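Local coordinates for UPF0749 protein MT1873 (Mycobacterium tuberculosis, PDB 3GMG), which is of unknown function but belongs to the UPF0749 (DUF881) family and is probably associated with the cell membrane, at residues R76-G81 with D96-S101; T114-M119 with M136-A141. One frame throughout, in Å; residues are numbered along the deposited sequence.

Overall arrangement
Both contacts reach the same five-stranded antiparallel sheet at its two outermost strands, 77-79 for contact 1 and 135-141 for contact 2. They come in series along the chain and lie on opposite sides of its centre, with centres about 21 Å apart and nearest atoms about 12 Å apart. Contact 1 joins one border of the sheet to strand 98-100 of a smaller three-stranded sheet; contact 2 sets helix 112-119 against the other border. The chain between them runs through strand 104-109 in the middle of the large sheet, so the predicted transmembrane span 99-119 is divided between strands and a helix; all four segments fall within the DUF881 region of this C-terminal part of a longer protein.

Contact 1 (R76-G81 with D96-S101)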
loop_
_atom_site.group_PDB
_atom_site.type_symbol
_atom_site.label_atom_id
_atom_site.label_comp_id
_atom_site.label_asym_id
_atom_site.label_seq_id
_atom_site.Cartn_x
_atom_site.Cartn_y
_atom_site.Cartn_z
ATOM N N ARG A 76 -20.578 -7.865 -8.080
ATOM C CA ARG A 76 -19.200 -8.220 -7.736
ATOM C C ARG A 76 -18.736 -7.540 -6.455
ATOM O O ARG A 76 -19.312 -6.541 -6.044
ATOM C CB ARG A 76 -18.270 -7.848 -8.879
ATOM C CG ARG A 76 -18.513 -8.711 -10.138
ATOM C CD ARG A 76 -17.915 -8.088 -11.378
ATOM N NE ARG A 76 -18.524 -6.790 -11.688
ATOM C CZ ARG A 76 -19.667 -6.601 -12.356
ATOM N NH1 ARG A 76 -20.099 -5.361 -12.560
ATOM N NH2 ARG A 76 -20.379 -7.629 -12.834
ATOM N N SER A 77 -17.709 -8.112 -5.840
ATOM C CA SER A 77 -17.142 -7.601 -4.580
ATOM C C SER A 77 -15.621 -7.605 -4.637
ATOM O O SER A 77 -15.023 -8.513 -5.213
ATOM C CB SER A 77 -17.617 -8.427 -3.391
ATOM O OG SER A 77 -19.029 -8.472 -3.342
ATOM N N VAL A 78 -14.994 -6.600 -4.035
ATOM C CA VAL A 78 -13.543 -6.517 -3.955
ATOM C C VAL A 78 -13.149 -6.190 -2.519
ATOM O O VAL A 78 -13.637 -5.235 -1.943
ATOM C CB VAL A 78 -12.981 -5.443 -4.884
ATOM C CG1 VAL A 78 -11.446 -5.428 -4.813
ATOM C CG2 VAL A 78 -13.438 -5.687 -6.329
ATOM N N ARG A 79 -12.278 -7.011 -1.948
ATOM C CA ARG A 79 -11.672 -6.743 -0.653
ATOM C C ARG A 79 -10.520 -5.791 -0.863
ATOM O O ARG A 79 -9.583 -6.093 -1.596
ATOM C CB ARG A 79 -11.151 -8.048 -0.044
ATOM C CG ARG A 79 -10.478 -7.869 1.322
ATOM C CD ARG A 79 -11.459 -7.354 2.380
ATOM N NE ARG A 79 -10.891 -7.429 3.728
ATOM C CZ ARG A 79 -10.834 -8.518 4.480
ATOM N NH1 ARG A 79 -10.241 -8.452 5.682
ATOM N NH2 ARG A 79 -11.320 -9.675 4.042
ATOM N N VAL A 80 -10.588 -4.634 -0.235
ATOM C CA VAL A 80 -9.540 -3.634 -0.384
ATOM C C VAL A 80 -8.314 -4.032 0.410
ATOM O O VAL A 80 -8.410 -4.559 1.514
ATOM C CB VAL A 80 -10.024 -2.238 0.066
ATOM C CG1 VAL A 80 -8.899 -1.209 0.023
ATOM C CG2 VAL A 80 -11.162 -1.773 -0.819
ATOM N N GLY A 81 -7.148 -3.795 -0.192
ATOM C CA GLY A 81 -5.877 -3.935 0.507
ATOM C C GLY A 81 -4.958 -2.777 0.200
ATOM O O GLY A 81 -5.305 -1.856 -0.541
ATOM N N ASP A 96 -8.839 -3.602 -8.693
ATOM C CA ASP A 96 -8.087 -4.862 -8.598
ATOM C C ASP A 96 -8.596 -5.935 -9.587
ATOM O O ASP A 96 -8.898 -7.066 -9.215
ATOM C CB ASP A 96 -8.109 -5.369 -7.151
ATOM C CG ASP A 96 -7.384 -4.434 -6.200
ATOM O OD1 ASP A 96 -6.668 -3.526 -6.676
ATOM O OD2 ASP A 96 -7.530 -4.602 -4.972
ATOM N N THR A 97 -8.709 -5.528 -10.848
ATOM C CA THR A 97 -9.139 -6.375 -11.979
ATOM C C THR A 97 -10.642 -6.592 -12.093
ATOM O O THR A 97 -11.098 -7.123 -13.109
ATOM C CB THR A 97 -8.450 -7.782 -12.040
ATOM O OG1 THR A 97 -9.112 -8.700 -11.160
ATOM C CG2 THR A 97 -6.957 -7.698 -11.720
ATOM N N LYS A 98 -11.422 -6.199 -11.085
ATOM C CA LYS A 98 -12.868 -6.357 -11.160
ATOM C C LYS A 98 -13.535 -5.091 -11.660
ATOM O O LYS A 98 -13.366 -4.012 -11.083
ATOM C CB LYS A 98 -13.435 -6.756 -9.802
ATOM C CG LYS A 98 -12.882 -8.078 -9.321
ATOM C CD LYS A 98 -13.809 -8.729 -8.346
ATOM C CE LYS A 98 -13.239 -10.039 -7.860
ATOM N NZ LYS A 98 -13.934 -10.484 -6.637
ATOM N N VAL A 99 -14.299 -5.230 -12.742
ATOM C CA VAL A 99 -15.005 -4.112 -13.335
ATOM C C VAL A 99 -16.343 -3.939 -12.624
ATOM O O VAL A 99 -17.159 -4.868 -12.561
ATOM C CB VAL A 99 -15.209 -4.293 -14.858
ATOM C CG1 VAL A 99 -15.918 -3.080 -15.435
ATOM C CG2 VAL A 99 -13.852 -4.544 -15.558
ATOM N N LEU A 100 -16.540 -2.742 -12.072
ATOM C CA LEU A 100 -17.715 -2.397 -11.293
ATOM C C LEU A 100 -18.473 -1.269 -11.967
ATOM O O LEU A 100 -17.868 -0.374 -12.577
ATOM C CB LEU A 100 -17.297 -1.927 -9.889
ATOM C CG LEU A 100 -16.455 -2.873 -9.037
ATOM C CD1 LEU A 100 -16.274 -2.281 -7.640
ATOM C CD2 LEU A 100 -17.070 -4.258 -8.933
ATOM N N SER A 101 -19.795 -1.294 -11.844
ATOM C CA SER A 101 -20.659 -0.238 -12.358
ATOM C C SER A 101 -21.638 0.220 -11.294
ATOM O O SER A 101 -22.029 -0.565 -10.431
ATOM C CB SER A 101 -21.418 -0.739 -13.585
ATOM O OG SER A 101 -20.478 -1.040 -14.594
HETATM O O HOH W 1 -16.975 -10.783 -7.307
HETATM O O HOH W 2 -8.100 -6.923 -3.705
#
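The guanidinium of Arg76 has Leu100 CA and Ser101 N at its edge, near its plane, while Val99 O comes in obliquely. This is an example of two antiparallel sheets joined at their border strands, 77-79 of the five-stranded sheet and 98-100 of the three-stranded one, where side chains rather than backbone pairing make the link. A bend at chi3 (-62°) brings NE against Val99 O, but the bond from Arg76 NE to Val99 O is weak, bent to an N-H...O angle of 121°, and its length of 2.5 Å is doubtful. A firmer hold on NH1 is its salt bridge to Asp73, which also accepts a bond from Ser101 N.

The carboxylate of Asp96, the second flat group, bonds to Thr84 and to the backbone N of Trp85. Its OD2 also meets Val78 CG1 at 4.0 Å, and a water donates to both Asp96 OD2 and Arg79 O, binding the two segments together.

Between these polar ends the packing is apolar. Val78 and Lys98 point past each other in opposite directions, Val78 CG2 lying 3.6 Å from Lys98 CB, and Leu100 CD2 rests against Arg76 CB at 3.8 Å. Extended beyond CG, Lys98 delivers its ammonium to Ser77 O: NZ stands 2.7 Å from that oxygen, nearly in line with the carbonyl bond (174°), and shares a water with Ser77 N.

Contact 2 (T114-M119 with M136-A141); sequences TLAAAM and MVVQQA
Met119 and Val138 form the closely packed end of this contact together with Met136. The two methionine chains cross at about a right angle, and their sulfurs meet, Met119 SD lying 3.8 Å from Met136 SD. Met136 reaches this point because its chain runs straight out from the strand, CG anti to the backbone N (chi1 -177°), and turns only at its last bond. Val138 straddles the helix surface with both branches: CG2 touches Met119 CB at 4.0 Å, and CG1 touches Ala116 CB at the same distance. Ile40 of the neighbouring strand and Leu61 of helix 51-63 extend the apolar layer around Met119.

Toward the other end the contact opens to solvent. There the exposed Gln140 reaches across the helix, its amide end coming over the Ala116 methyl with NE2 3.6 Å from Ala116 CB, while its chain also leans on Pro112 and Pro113. No hydrogen bond crosses between the segments.

The segment axes run nearly antiparallel, at 168° and 9.0 Å apart. Helix 112-119 follows central strand 104-109 and packs against edge strand 135-141, with strand 37-43 between the two strands, consistent with the second split beta-alpha-beta unit of a ferredoxin-like fold.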
loop_
_atom_site.group_PDB
_atom_site.type_symbol
_atom_site.label_atom_id
_atom_site.label_comp_id
_atom_site.label_asym_id
_atom_site.label_seq_id
_atom_site.Cartn_x
_atom_site.Cartn_y
_atom_site.Cartn_z
ATOM N N THR A 114 -16.834 8.038 13.529
ATOM C CA THR A 114 -15.605 8.578 12.942
ATOM C C THR A 114 -15.601 8.367 11.432
ATOM O O THR A 114 -15.247 9.270 10.676
ATOM C CB THR A 114 -14.351 7.941 13.541
ATOM O OG1 THR A 114 -14.432 8.008 14.975
ATOM C CG2 THR A 114 -13.097 8.645 13.068
ATOM N N LEU A 115 -15.983 7.158 11.007
ATOM C CA LEU A 115 -16.078 6.873 9.570
ATOM C C LEU A 115 -17.103 7.784 8.922
ATOM O O LEU A 115 -16.853 8.309 7.856
ATOM C CB LEU A 115 -16.465 5.401 9.348
ATOM C CG LEU A 115 -15.443 4.379 9.857
ATOM C CD1 LEU A 115 -16.009 2.954 9.853
ATOM C CD2 LEU A 115 -14.152 4.427 9.071
ATOM N N ALA A 116 -18.252 7.998 9.560
ATOM C CA ALA A 116 -19.254 8.906 9.014
ATOM C C ALA A 116 -18.752 10.336 8.948
ATOM O O ALA A 116 -18.990 11.035 7.969
ATOM C CB ALA A 116 -20.548 8.827 9.809
ATOM N N ALA A 117 -18.057 10.778 9.996
ATOM C CA ALA A 117 -17.480 12.131 10.008
ATOM C C ALA A 117 -16.540 12.342 8.831
ATOM O O ALA A 117 -16.596 13.394 8.178
ATOM C CB ALA A 117 -16.748 12.406 11.328
ATOM N N ALA A 118 -15.702 11.347 8.537
ATOM C CA ALA A 118 -14.776 11.441 7.418
ATOM C C ALA A 118 -15.532 11.673 6.130
ATOM O O ALA A 118 -15.140 12.493 5.300
ATOM C CB ALA A 118 -13.884 10.203 7.309
ATOM N N MET A 119 -16.627 10.932 5.953
ATOM C CA MET A 119 -17.417 11.104 4.734
ATOM C C MET A 119 -17.995 12.498 4.582
ATOM O O MET A 119 -18.190 12.951 3.464
ATOM C CB MET A 119 -18.533 10.055 4.636
ATOM C CG MET A 119 -18.076 8.630 4.359
ATOM S SD MET A 119 -17.149 8.321 2.822
ATOM C CE MET A 119 -15.582 8.356 3.603
ATOM N N MET A 136 -24.631 10.273 -2.067
ATOM C CA MET A 136 -24.074 9.319 -1.136
ATOM C C MET A 136 -25.002 9.186 0.055
ATOM O O MET A 136 -25.502 10.188 0.573
ATOM C CB MET A 136 -22.696 9.795 -0.640
ATOM C CG MET A 136 -21.956 8.822 0.302
ATOM S SD MET A 136 -20.314 9.477 0.961
ATOM C CE MET A 136 -19.297 9.220 -0.502
ATOM N N VAL A 137 -25.236 7.950 0.484
ATOM C CA VAL A 137 -25.940 7.650 1.740
ATOM C C VAL A 137 -24.938 6.925 2.649
ATOM O O VAL A 137 -24.274 5.983 2.229
ATOM C CB VAL A 137 -27.183 6.758 1.525
ATOM C CG1 VAL A 137 -27.864 6.438 2.867
ATOM C CG2 VAL A 137 -28.154 7.430 0.552
ATOM N N VAL A 138 -24.836 7.368 3.899
ATOM C CA VAL A 138 -23.913 6.801 4.880
ATOM C C VAL A 138 -24.717 6.207 6.023
ATOM O O VAL A 138 -25.396 6.933 6.748
ATOM C CB VAL A 138 -22.977 7.905 5.426
ATOM C CG1 VAL A 138 -22.008 7.320 6.435
ATOM C CG2 VAL A 138 -22.201 8.559 4.298
ATOM N N GLN A 139 -24.667 4.898 6.171
ATOM C CA GLN A 139 -25.395 4.191 7.221
ATOM C C GLN A 139 -24.405 3.671 8.273
ATOM O O GLN A 139 -23.616 2.782 8.007
ATOM C CB GLN A 139 -26.195 3.025 6.624
ATOM C CG GLN A 139 -26.912 2.152 7.644
ATOM C CD GLN A 139 -28.067 2.882 8.283
ATOM O OE1 GLN A 139 -29.066 3.174 7.616
ATOM N NE2 GLN A 139 -27.921 3.260 9.555
ATOM N N GLN A 140 -24.499 4.203 9.486
ATOM C CA GLN A 140 -23.773 3.647 10.615
ATOM C C GLN A 140 -24.456 2.369 11.065
ATOM O O GLN A 140 -25.704 2.273 11.071
ATOM C CB GLN A 140 -23.705 4.639 11.771
ATOM C CG GLN A 140 -22.937 5.898 11.432
ATOM C CD GLN A 140 -22.838 6.881 12.588
ATOM O OE1 GLN A 140 -22.604 6.481 13.722
ATOM N NE2 GLN A 140 -23.004 8.159 12.298
ATOM N N ALA A 141 -23.665 1.374 11.452
ATOM C CA ALA A 141 -24.211 0.079 11.814
ATOM C C ALA A 141 -23.419 -0.564 12.942
ATOM O O ALA A 141 -22.193 -0.522 12.976
ATOM C CB ALA A 141 -24.244 -0.849 10.595
#